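Local coordinates for rhodopsin (Rubrobacter xylanophilus, PDB 6KFQ), which binds retinal and, as a thermophilic microbial rhodopsin, pumps protons across the membrane on absorbing light, at residues I139-L144 / V173-Y178; F164-V169 / G213-S218; D85-A90 / V98-S103. All blocks are in the same frame, centred on the assembly; numbering follows the deposited sequence.

Contact 1 of 3, residues I139-L144 / V173-Y178. With RET (retinal), chain R; MPG ([(Z)-octadec-9-enyl] (2R)-2,3-bis(oxidanyl)propanoate), chain C; MPG ([(Z)-octadec-9-enyl] (2R)-2,3-bis(oxidanyl)propanoate), chain F.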
loop_
_atom_site.group_PDB
_atom_site.type_symbol
_atom_site.label_atom_id
_atom_site.label_comp_id
_atom_site.label_asym_id
_atom_site.label_seq_id
_atom_site.Cartn_x
_atom_site.Cartn_y
_atom_site.Cartn_z
ATOM N N ILE A 139 0.670 -14.116 0.838
ATOM C CA ILE A 139 -0.298 -14.948 1.537
ATOM C C ILE A 139 -0.048 -14.899 3.040
ATOM O O ILE A 139 -0.992 -14.862 3.837
ATOM C CB ILE A 139 -0.255 -16.374 0.975
ATOM C CG1 ILE A 139 -0.630 -16.336 -0.506
ATOM C CG2 ILE A 139 -1.169 -17.308 1.784
ATOM C CD1 ILE A 139 -0.367 -17.635 -1.213
ATOM N N GLY A 140 1.224 -14.845 3.447
ATOM C CA GLY A 140 1.530 -14.618 4.853
ATOM C C GLY A 140 0.906 -13.337 5.389
ATOM O O GLY A 140 0.311 -13.332 6.467
ATOM N N VAL A 141 1.050 -12.234 4.651
ATOM C CA VAL A 141 0.459 -10.956 5.071
ATOM C C VAL A 141 -1.046 -11.093 5.249
ATOM O O VAL A 141 -1.606 -10.694 6.275
ATOM C CB VAL A 141 0.792 -9.845 4.059
ATOM C CG1 VAL A 141 -0.028 -8.557 4.367
ATOM C CG2 VAL A 141 2.286 -9.583 4.030
ATOM N N LEU A 142 -1.731 -11.607 4.223
ATOM C CA LEU A 142 -3.184 -11.734 4.300
ATOM C C LEU A 142 -3.588 -12.594 5.482
ATOM O O LEU A 142 -4.546 -12.280 6.200
ATOM C CB LEU A 142 -3.721 -12.338 3.004
ATOM C CG LEU A 142 -3.432 -11.588 1.715
ATOM C CD1 LEU A 142 -3.868 -12.441 0.538
ATOM C CD2 LEU A 142 -4.162 -10.237 1.702
ATOM N N TYR A 143 -2.839 -13.673 5.710
ATOM C CA TYR A 143 -3.148 -14.599 6.791
ATOM C C TYR A 143 -3.006 -13.938 8.154
ATOM O O TYR A 143 -3.848 -14.135 9.039
ATOM C CB TYR A 143 -2.223 -15.815 6.701
ATOM C CG TYR A 143 -2.519 -16.882 7.719
ATOM C CD1 TYR A 143 -1.915 -16.873 8.974
ATOM C CD2 TYR A 143 -3.403 -17.904 7.427
ATOM C CE1 TYR A 143 -2.195 -17.860 9.912
ATOM C CE2 TYR A 143 -3.686 -18.886 8.351
ATOM C CZ TYR A 143 -3.087 -18.855 9.591
ATOM O OH TYR A 143 -3.374 -19.853 10.498
ATOM N N LEU A 144 -1.916 -13.195 8.370
ATOM C CA LEU A 144 -1.769 -12.522 9.654
ATOM C C LEU A 144 -2.864 -11.486 9.828
ATOM O O LEU A 144 -3.425 -11.329 10.919
ATOM C CB LEU A 144 -0.389 -11.876 9.762
ATOM C CG LEU A 144 0.731 -12.915 9.914
ATOM C CD1 LEU A 144 2.075 -12.230 10.082
ATOM C CD2 LEU A 144 0.449 -13.813 11.087
ATOM N N VAL A 173 -9.036 -6.756 -0.956
ATOM C CA VAL A 173 -9.519 -6.760 -2.337
ATOM C C VAL A 173 -8.522 -6.072 -3.257
ATOM O O VAL A 173 -8.159 -6.602 -4.315
ATOM C CB VAL A 173 -10.908 -6.102 -2.424
ATOM C CG1 VAL A 173 -11.302 -5.905 -3.868
ATOM C CG2 VAL A 173 -11.942 -6.968 -1.693
ATOM N N LEU A 174 -8.081 -4.873 -2.883
ATOM C CA LEU A 174 -7.207 -4.107 -3.768
ATOM C C LEU A 174 -5.830 -4.747 -3.872
ATOM O O LEU A 174 -5.260 -4.823 -4.965
ATOM C CB LEU A 174 -7.091 -2.660 -3.274
ATOM C CG LEU A 174 -8.339 -1.782 -3.403
ATOM C CD1 LEU A 174 -8.041 -0.409 -2.838
ATOM C CD2 LEU A 174 -8.789 -1.658 -4.852
ATOM N N TRP A 175 -5.278 -5.223 -2.750
ATOM C CA TRP A 175 -3.915 -5.740 -2.808
ATOM C C TRP A 175 -3.833 -7.000 -3.652
ATOM O O TRP A 175 -2.817 -7.240 -4.300
ATOM C CB TRP A 175 -3.370 -6.015 -1.408
ATOM C CG TRP A 175 -3.034 -4.775 -0.600
ATOM C CD1 TRP A 175 -3.676 -3.564 -0.641
ATOM C CD2 TRP A 175 -1.978 -4.636 0.367
ATOM N NE1 TRP A 175 -3.086 -2.684 0.245
ATOM C CE2 TRP A 175 -2.051 -3.321 0.882
ATOM C CE3 TRP A 175 -0.986 -5.497 0.850
ATOM C CZ2 TRP A 175 -1.163 -2.848 1.851
ATOM C CZ3 TRP A 175 -0.107 -5.031 1.809
ATOM C CH2 TRP A 175 -0.196 -3.719 2.299
ATOM N N ILE A 176 -4.882 -7.821 -3.642
ATOM C CA ILE A 176 -4.910 -8.999 -4.500
ATOM C C ILE A 176 -4.822 -8.605 -5.973
ATOM O O ILE A 176 -4.268 -9.347 -6.794
ATOM C CB ILE A 176 -6.164 -9.824 -4.175
ATOM C CG1 ILE A 176 -5.966 -10.546 -2.838
ATOM C CG2 ILE A 176 -6.471 -10.821 -5.281
ATOM C CD1 ILE A 176 -7.211 -11.182 -2.327
ATOM N N CYS A 177 -5.309 -7.412 -6.331
ATOM C CA CYS A 177 -5.240 -7.010 -7.735
ATOM C C CYS A 177 -3.810 -6.750 -8.205
ATOM O O CYS A 177 -3.536 -6.859 -9.407
ATOM C CB CYS A 177 -6.093 -5.760 -7.972
ATOM S SG CYS A 177 -7.859 -6.066 -7.728
ATOM N N TYR A 178 -2.894 -6.390 -7.299
ATOM C CA TYR A 178 -1.561 -5.976 -7.743
ATOM C C TYR A 178 -0.793 -7.101 -8.417
ATOM O O TYR A 178 -0.250 -6.871 -9.511
ATOM C CB TYR A 178 -0.749 -5.396 -6.581
ATOM C CG TYR A 178 -1.106 -3.974 -6.223
ATOM C CD1 TYR A 178 -2.219 -3.702 -5.447
ATOM C CD2 TYR A 178 -0.313 -2.903 -6.642
ATOM C CE1 TYR A 178 -2.546 -2.399 -5.098
ATOM C CE2 TYR A 178 -0.630 -1.599 -6.299
ATOM C CZ TYR A 178 -1.746 -1.352 -5.533
ATOM O OH TYR A 178 -2.073 -0.054 -5.188
HETATM C C1 RET R . 3.896 -7.834 -6.590
HETATM C C2 RET R . 4.518 -8.830 -7.578
HETATM C C3 RET R . 4.916 -10.162 -6.977
HETATM C C4 RET R . 3.744 -10.824 -6.282
HETATM C C5 RET R . 2.895 -9.874 -5.466
HETATM C C6 RET R . 3.020 -8.536 -5.532
HETATM C C7 RET R . 2.158 -7.694 -4.715
HETATM C C8 RET R . 2.173 -6.350 -4.506
HETATM C C9 RET R . 1.295 -5.539 -3.693
HETATM C C10 RET R . 1.382 -4.199 -3.791
HETATM C C11 RET R . 0.619 -3.214 -3.082
HETATM C C12 RET R . 0.851 -1.918 -3.266
HETATM C C13 RET R . 0.186 -0.812 -2.617
HETATM C C14 RET R . 0.641 0.443 -2.847
HETATM C C15 RET R . 0.155 1.670 -2.283
HETATM C C16 RET R . 5.047 -7.069 -5.921
HETATM C C17 RET R . 3.088 -6.855 -7.464
HETATM C C18 RET R . 2.047 -10.591 -4.452
HETATM C C19 RET R . 0.305 -6.225 -2.795
HETATM C C20 RET R . -0.956 -1.117 -1.689
HETATM C C2 MPG C . -7.841 -17.743 9.216
HETATM C C3 MPG C . -7.304 -18.303 7.918
HETATM C C4 MPG C . -7.088 -17.249 6.858
HETATM C C5 MPG C . -6.410 -17.743 5.599
HETATM C C6 MPG C . -5.926 -16.632 4.693
HETATM C C7 MPG C . -5.079 -17.091 3.512
HETATM C C8 MPG C . -5.853 -17.716 2.393
HETATM C C9 MPG C . -4.970 -18.287 1.327
HETATM C C10 MPG C . -4.854 -17.904 0.084
HETATM C C11 MPG C . -5.507 -16.738 -0.590
HETATM C C12 MPG C . -4.510 -15.752 -1.116
HETATM C C13 MPG C . -4.864 -15.142 -2.462
HETATM C C14 MPG C . -3.688 -14.503 -3.155
HETATM C C15 MPG C . -3.865 -14.318 -4.639
HETATM C C16 MPG C . -2.571 -14.118 -5.388
HETATM C C17 MPG C . -2.716 -14.067 -6.888
HETATM C C18 MPG C . -1.399 -14.029 -7.626
HETATM C C4 MPG F . -12.348 -12.186 7.453
HETATM C C5 MPG F . -12.936 -11.322 6.362
HETATM C C6 MPG F . -12.286 -11.502 5.011
HETATM C C7 MPG F . -12.835 -10.595 3.917
HETATM C C8 MPG F . -12.278 -10.888 2.557
HETATM C C9 MPG F . -12.770 -9.973 1.478
HETATM C C10 MPG F . -12.523 -10.159 0.206
HETATM C C11 MPG F . -11.744 -11.326 -0.318
HETATM C C12 MPG F . -11.818 -11.495 -1.804
HETATM C C13 MPG F . -11.025 -10.485 -2.618
HETATM C C14 MPG F . -11.146 -10.707 -4.107
HETATM C C15 MPG F . -10.249 -9.855 -4.973
HETATM C C16 MPG F . -10.425 -10.126 -6.447
HETATM C C17 MPG F . -9.458 -9.457 -7.387
HETATM C C18 MPG F . -9.678 -9.830 -8.835
#
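Val141 and Trp175, with Leu142 and Ile176 beside them, carry a thin apolar contact, with retinal and lipid packed close to the same side chains. The nearest backbones are those of Leu142 and Trp175, whose CA atoms lie 9.3 Å apart, and no hydrogen bond crosses. Val141 sends its CG1 obliquely to the six-membered end of the indole, 4.4 Å from Trp175 CZ3. Leu142, extended beyond CG with CD1 anti to CA (chi2 172°), brings CD1 to 4.4 Å from Ile176 CG1.

The aromatic contacts are much closer. Retinal C20, the methyl on C13, sits over one face of the Trp175 indole toward its rim, 3.3 Å from NE1. The phenol of Tyr178 lies with one face along the polyene, C11 over its centre and CE2 3.4 Å from retinal C12, while its OH hydrogen-bonds Asp205. With an alanine here the middle of the polyene would probably lose its flat wall, and Asp205 this hydroxyl partner.

Lipid completes the outer side. The octadecenyl chain of one glycerate lipid places its C12 3.8 Å from Leu142 CD1 and continues by the phenol of Tyr143; C13 of a second lipid lies 3.9 Å from Ile176 CD1.

Microbial rhodopsins hold retinal within seven transmembrane helices, and these segments belong to the fifth, 124-153, and the sixth, 158-184. Trp175 reaches inward to Thr79, Leu82 and Leu83 of helix 70-90 and to Asp108 of helix 98-120, whereas Leu174 and Tyr178 pack on Leu204 of helix 194-218.

Contact 2 of 3, residues F164-V169 / G213-S218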
loop_
_atom_site.group_PDB
_atom_site.type_symbol
_atom_site.label_atom_id
_atom_site.label_comp_id
_atom_site.label_asym_id
_atom_site.label_seq_id
_atom_site.Cartn_x
_atom_site.Cartn_y
_atom_site.Cartn_z
ATOM N N PHE A 164 -12.117 -0.582 10.939
ATOM C CA PHE A 164 -11.117 -1.600 10.659
ATOM C C PHE A 164 -11.619 -2.574 9.601
ATOM O O PHE A 164 -10.922 -2.865 8.623
ATOM C CB PHE A 164 -10.734 -2.385 11.910
ATOM C CG PHE A 164 -9.856 -3.556 11.569
ATOM C CD1 PHE A 164 -8.498 -3.370 11.367
ATOM C CD2 PHE A 164 -10.400 -4.811 11.328
ATOM C CE1 PHE A 164 -7.676 -4.435 10.989
ATOM C CE2 PHE A 164 -9.589 -5.872 10.949
ATOM C CZ PHE A 164 -8.226 -5.677 10.774
ATOM N N ARG A 165 -12.821 -3.109 9.801
ATOM C CA ARG A 165 -13.343 -4.100 8.869
ATOM C C ARG A 165 -13.465 -3.522 7.468
ATOM O O ARG A 165 -13.135 -4.192 6.482
ATOM C CB ARG A 165 -14.687 -4.620 9.376
ATOM C CG ARG A 165 -14.529 -5.551 10.569
ATOM C CD ARG A 165 -15.818 -5.701 11.351
ATOM N NE ARG A 165 -15.593 -6.425 12.599
ATOM C CZ ARG A 165 -16.412 -6.386 13.644
ATOM N NH1 ARG A 165 -17.512 -5.648 13.596
ATOM N NH2 ARG A 165 -16.126 -7.078 14.740
ATOM N N THR A 166 -13.911 -2.270 7.365
ATOM C CA THR A 166 -14.016 -1.627 6.062
ATOM C C THR A 166 -12.650 -1.493 5.401
ATOM O O THR A 166 -12.483 -1.841 4.228
ATOM C CB THR A 166 -14.683 -0.261 6.208
ATOM O OG1 THR A 166 -16.029 -0.451 6.646
ATOM C CG2 THR A 166 -14.675 0.475 4.873
ATOM N N LEU A 167 -11.660 -0.981 6.139
ATOM C CA LEU A 167 -10.339 -0.789 5.550
ATOM C C LEU A 167 -9.663 -2.121 5.255
ATOM O O LEU A 167 -8.922 -2.245 4.271
ATOM C CB LEU A 167 -9.472 0.050 6.480
ATOM C CG LEU A 167 -9.931 1.498 6.679
ATOM C CD1 LEU A 167 -8.968 2.203 7.608
ATOM C CD2 LEU A 167 -10.045 2.224 5.348
ATOM N N ALA A 168 -9.876 -3.118 6.111
ATOM C CA ALA A 168 -9.204 -4.398 5.909
ATOM C C ALA A 168 -9.750 -5.118 4.682
ATOM O O ALA A 168 -8.983 -5.707 3.915
ATOM C CB ALA A 168 -9.335 -5.270 7.162
ATOM N N VAL A 169 -11.070 -5.098 4.491
ATOM C CA VAL A 169 -11.651 -5.691 3.290
ATOM C C VAL A 169 -11.203 -4.924 2.060
ATOM O O VAL A 169 -10.828 -5.520 1.042
ATOM C CB VAL A 169 -13.187 -5.739 3.397
ATOM C CG1 VAL A 169 -13.795 -6.188 2.094
ATOM C CG2 VAL A 169 -13.602 -6.679 4.497
ATOM N N GLY A 213 -7.112 6.304 2.983
ATOM C CA GLY A 213 -6.860 7.364 3.941
ATOM C C GLY A 213 -8.063 8.250 4.188
ATOM O O GLY A 213 -8.281 8.705 5.313
ATOM N N LEU A 214 -8.855 8.510 3.147
ATOM C CA LEU A 214 -10.092 9.268 3.329
ATOM C C LEU A 214 -11.035 8.556 4.287
ATOM O O LEU A 214 -11.607 9.180 5.189
ATOM C CB LEU A 214 -10.775 9.479 1.983
ATOM C CG LEU A 214 -10.291 10.663 1.155
ATOM C CD1 LEU A 214 -10.850 10.590 -0.259
ATOM C CD2 LEU A 214 -10.715 11.967 1.838
ATOM N N LEU A 215 -11.214 7.246 4.098
ATOM C CA LEU A 215 -12.078 6.470 4.978
ATOM C C LEU A 215 -11.542 6.440 6.403
ATOM O O LEU A 215 -12.307 6.594 7.362
ATOM C CB LEU A 215 -12.232 5.052 4.432
ATOM C CG LEU A 215 -12.991 4.948 3.112
ATOM C CD1 LEU A 215 -12.937 3.529 2.569
ATOM C CD2 LEU A 215 -14.433 5.427 3.281
ATOM N N LEU A 216 -10.230 6.256 6.562
ATOM C CA LEU A 216 -9.636 6.211 7.896
ATOM C C LEU A 216 -9.782 7.551 8.612
ATOM O O LEU A 216 -10.331 7.632 9.720
ATOM C CB LEU A 216 -8.158 5.819 7.793
ATOM C CG LEU A 216 -7.412 5.854 9.131
ATOM C CD1 LEU A 216 -8.061 4.909 10.124
ATOM C CD2 LEU A 216 -5.937 5.513 8.941
ATOM N N LEU A 217 -9.285 8.617 7.989
ATOM C CA LEU A 217 -9.183 9.904 8.669
ATOM C C LEU A 217 -10.522 10.615 8.801
ATOM O O LEU A 217 -10.627 11.552 9.597
ATOM C CB LEU A 217 -8.179 10.800 7.940
ATOM C CG LEU A 217 -6.782 10.183 7.851
ATOM C CD1 LEU A 217 -5.772 11.180 7.296
ATOM C CD2 LEU A 217 -6.338 9.661 9.209
ATOM N N SER A 218 -11.545 10.192 8.061
ATOM C CA SER A 218 -12.889 10.722 8.256
ATOM C C SER A 218 -13.660 10.003 9.360
ATOM O O SER A 218 -14.735 10.476 9.751
ATOM C CB SER A 218 -13.680 10.643 6.949
ATOM O OG SER A 218 -13.010 11.337 5.913
#
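Leu167 divides its two methyls between Leu215 and Leu216, an example of one branched side chain carrying most of its helix's share of the interface. CD1 rests 3.7 Å from Leu216 CB, the two side chains crossing at about a right angle; CD2 lies equally near Leu215 CB, and there the chains slide past each other in opposite senses. With CG anti to the backbone N (chi1 175°) and the end of the chain turned at chi2 (59°), Leu216 has CD1 3.8 Å from Leu167 CD1. Beyond them, Leu86 and Leu89 of helix 70-90 pack on Leu167.

The two segments lie on the sixth and seventh helices of the seven-helix rhodopsin bundle; they run antiparallel at 169°, and their axes approach to 10.2 Å.

Toward the outside the fit slackens. Thr166 offers only CG2, 4.2 Å from Leu215 CD1, while its hydroxyl bonds back to Gln162 O; Leu215, partly exposed, also lies near a bound lipid chain. On the side of segment 213-218 turned from this contact, Ser218 OG donates to Leu214 O at 2.7 Å. That carbonyl takes Ser218 N as well, the two donors arriving from opposite faces of its plane.

Contact 3 of 3, residues D85-A90 / V98-S103. With MPG ([(Z)-octadec-9-enyl] (2R)-2,3-bis(oxidanyl)propanoate), chain O; SO4 (sulfate ion), chain S.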
loop_
_atom_site.group_PDB
_atom_site.type_symbol
_atom_site.label_atom_id
_atom_site.label_comp_id
_atom_site.label_asym_id
_atom_site.label_seq_id
_atom_site.Cartn_x
_atom_site.Cartn_y
_atom_site.Cartn_z
ATOM N N ASP A 85 -1.091 1.368 9.970
ATOM C CA ASP A 85 -2.412 1.951 10.207
ATOM C C ASP A 85 -3.412 0.887 10.658
ATOM O O ASP A 85 -4.185 1.103 11.599
ATOM C CB ASP A 85 -2.930 2.637 8.943
ATOM C CG ASP A 85 -2.584 4.113 8.880
ATOM O OD1 ASP A 85 -2.207 4.703 9.912
ATOM O OD2 ASP A 85 -2.703 4.686 7.775
ATOM N N LEU A 86 -3.412 -0.272 9.996
ATOM C CA LEU A 86 -4.374 -1.304 10.352
ATOM C C LEU A 86 -4.064 -1.888 11.722
ATOM O O LEU A 86 -4.980 -2.162 12.504
ATOM C CB LEU A 86 -4.391 -2.409 9.291
ATOM C CG LEU A 86 -4.952 -2.076 7.911
ATOM C CD1 LEU A 86 -4.810 -3.272 6.960
ATOM C CD2 LEU A 86 -6.400 -1.617 7.994
ATOM N N CYS A 87 -2.776 -2.075 12.034
ATOM C CA CYS A 87 -2.396 -2.572 13.356
ATOM C C CYS A 87 -2.823 -1.610 14.461
ATOM O O CYS A 87 -3.307 -2.039 15.514
ATOM C CB CYS A 87 -0.888 -2.802 13.420
ATOM S SG CYS A 87 -0.290 -4.213 12.452
ATOM N N LEU A 88 -2.618 -0.306 14.255
ATOM C CA LEU A 88 -2.944 0.664 15.296
ATOM C C LEU A 88 -4.451 0.788 15.503
ATOM O O LEU A 88 -4.895 1.087 16.616
ATOM C CB LEU A 88 -2.326 2.018 14.952
ATOM C CG LEU A 88 -0.806 1.986 14.800
ATOM C CD1 LEU A 88 -0.282 3.333 14.324
ATOM C CD2 LEU A 88 -0.150 1.590 16.111
ATOM N N LEU A 89 -5.249 0.573 14.454
ATOM C CA LEU A 89 -6.697 0.471 14.630
ATOM C C LEU A 89 -7.072 -0.741 15.475
ATOM O O LEU A 89 -7.849 -0.625 16.430
ATOM C CB LEU A 89 -7.399 0.378 13.279
ATOM C CG LEU A 89 -7.516 1.630 12.416
ATOM C CD1 LEU A 89 -8.259 1.267 11.136
ATOM C CD2 LEU A 89 -8.235 2.755 13.160
ATOM N N ALA A 90 -6.529 -1.918 15.128
ATOM C CA ALA A 90 -7.001 -3.190 15.678
ATOM C C ALA A 90 -6.465 -3.472 17.079
ATOM O O ALA A 90 -7.177 -4.052 17.908
ATOM C CB ALA A 90 -6.609 -4.347 14.747
ATOM N N VAL A 98 4.883 -6.356 19.521
ATOM C CA VAL A 98 6.025 -6.086 18.651
ATOM C C VAL A 98 6.289 -7.270 17.729
ATOM O O VAL A 98 6.493 -7.101 16.520
ATOM C CB VAL A 98 7.267 -5.734 19.487
ATOM C CG1 VAL A 98 8.505 -5.710 18.597
ATOM C CG2 VAL A 98 7.068 -4.387 20.163
ATOM N N THR A 99 6.274 -8.488 18.281
ATOM C CA THR A 99 6.576 -9.671 17.476
ATOM C C THR A 99 5.608 -9.810 16.307
ATOM O O THR A 99 6.021 -10.081 15.172
ATOM C CB THR A 99 6.557 -10.926 18.353
ATOM O OG1 THR A 99 7.571 -10.816 19.357
ATOM C CG2 THR A 99 6.829 -12.175 17.514
ATOM N N PHE A 100 4.310 -9.623 16.557
ATOM C CA PHE A 100 3.354 -9.696 15.459
ATOM C C PHE A 100 3.607 -8.595 14.436
ATOM O O PHE A 100 3.643 -8.852 13.226
ATOM C CB PHE A 100 1.917 -9.613 15.981
ATOM C CG PHE A 100 0.904 -9.503 14.882
ATOM C CD1 PHE A 100 0.449 -10.635 14.229
ATOM C CD2 PHE A 100 0.440 -8.265 14.471
ATOM C CE1 PHE A 100 -0.464 -10.540 13.200
ATOM C CE2 PHE A 100 -0.476 -8.152 13.425
ATOM C CZ PHE A 100 -0.936 -9.285 12.795
ATOM N N ILE A 101 3.772 -7.354 14.905
ATOM C CA ILE A 101 3.904 -6.224 13.986
ATOM C C ILE A 101 5.177 -6.351 13.158
ATOM O O ILE A 101 5.160 -6.146 11.938
ATOM C CB ILE A 101 3.852 -4.894 14.763
ATOM C CG1 ILE A 101 2.457 -4.698 15.356
ATOM C CG2 ILE A 101 4.175 -3.710 13.838
ATOM C CD1 ILE A 101 2.326 -3.476 16.275
ATOM N N ALA A 102 6.295 -6.703 13.798
ATOM C CA ALA A 102 7.535 -6.891 13.050
ATOM C C ALA A 102 7.412 -8.051 12.069
ATOM O O ALA A 102 7.940 -7.988 10.952
ATOM C CB ALA A 102 8.704 -7.118 14.012
ATOM N N SER A 103 6.722 -9.121 12.471
ATOM C CA SER A 103 6.513 -10.254 11.573
ATOM C C SER A 103 5.697 -9.846 10.359
ATOM O O SER A 103 6.036 -10.190 9.221
ATOM C CB SER A 103 5.808 -11.394 12.305
ATOM O OG SER A 103 6.635 -11.916 13.324
HETATM C C2 MPG O . 15.580 -10.348 19.789
HETATM C C3 MPG O . 14.626 -11.207 20.582
HETATM C C4 MPG O . 13.168 -10.892 20.333
HETATM C C5 MPG O . 12.681 -11.192 18.932
HETATM C C6 MPG O . 11.175 -11.200 18.796
HETATM C C7 MPG O . 10.654 -11.530 17.402
HETATM C C8 MPG O . 10.935 -10.485 16.367
HETATM C C9 MPG O . 10.359 -10.810 15.024
HETATM C C10 MPG O . 11.072 -11.027 13.950
HETATM C C11 MPG O . 10.586 -11.358 12.573
HETATM C C12 MPG O . 11.159 -10.461 11.517
HETATM C C13 MPG O . 12.675 -10.341 11.570
HETATM C C14 MPG O . 13.282 -9.498 10.475
HETATM C C15 MPG O . 13.251 -10.135 9.109
HETATM C C16 MPG O . 13.806 -9.257 8.013
HETATM C C17 MPG O . 13.800 -9.868 6.632
HETATM C C18 MPG O . 14.248 -8.912 5.550
HETATM C C1 MPG O . 15.559 -8.900 20.180
HETATM S S SO4 S . 2.473 -10.715 19.814
HETATM O O1 SO4 S . 1.993 -11.732 18.887
HETATM O O2 SO4 S . 3.369 -9.775 19.152
HETATM O O3 SO4 S . 1.317 -9.999 20.351
HETATM O O4 SO4 S . 3.198 -11.335 20.923
#
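Cys87 and Ile101 mark the closest approach of the two backbones, their CA atoms 7.3 Å apart, where one helix nears its end at Ala90 and the next starts at Val98 in the opposing direction. Cys87 faces the other helix at this point. Its thiol points across with SG anti to the carbonyl carbon (chi1 -71°), 4.0 Å from Ile101 CG1. The same sulfur meets the Phe100 ring at its edge, near the ring plane: SG is 4.1 Å from CE2, and the line to the centroid lies 79° off the ring normal, a sulfur-aromatic contact.

Helices 70-90 and 98-120, joined by seven non-helical residues, form an antiparallel helical hairpin, the third and fourth helices of the rhodopsin bundle.

The first turn of helix 98-120 receives a sulfate, probably from the crystallisation liquor. Phe100 N donates to its O2 at 2.8 Å with an N-H...O angle of 158°; Asn97 ND2 and Arg148 NH2 also bond the ion, whose charge the positive end of the helix is likely to favour. A turn later, Ser103 OG folds back on Thr99 O at 2.7 Å, sharing that carbonyl with Ser103 N, which arrives from the other face of its plane. On the lipid side, Thr99 OG1 lies 3.7 Å from C6 of the octadecenyl chain of a bound lipid.

In the fold
The three contacts form a triangle with centres about 15 to 16 Å apart, linked by one shared helix and by side-chain packing. Contact 1 alone touches retinal; contacts 2 and 3 lie further along the bundle axis, the side chain of Leu167 about 12 Å from the chromophore. Contacts 1 and 2 share helix 158-184, their segments separated by a few residues with no direct touch. Contact 3 meets both: Leu144 CB packs 3.7 Å from Phe100 CE1, while Leu167 CD1 lies 3.7 Å from Leu89 CD1. Leu216 CD2 also comes within 3.5 Å of Asp85 OD2, a carboxylate oxygen that Thr38 OG1 hydrogen-bonds.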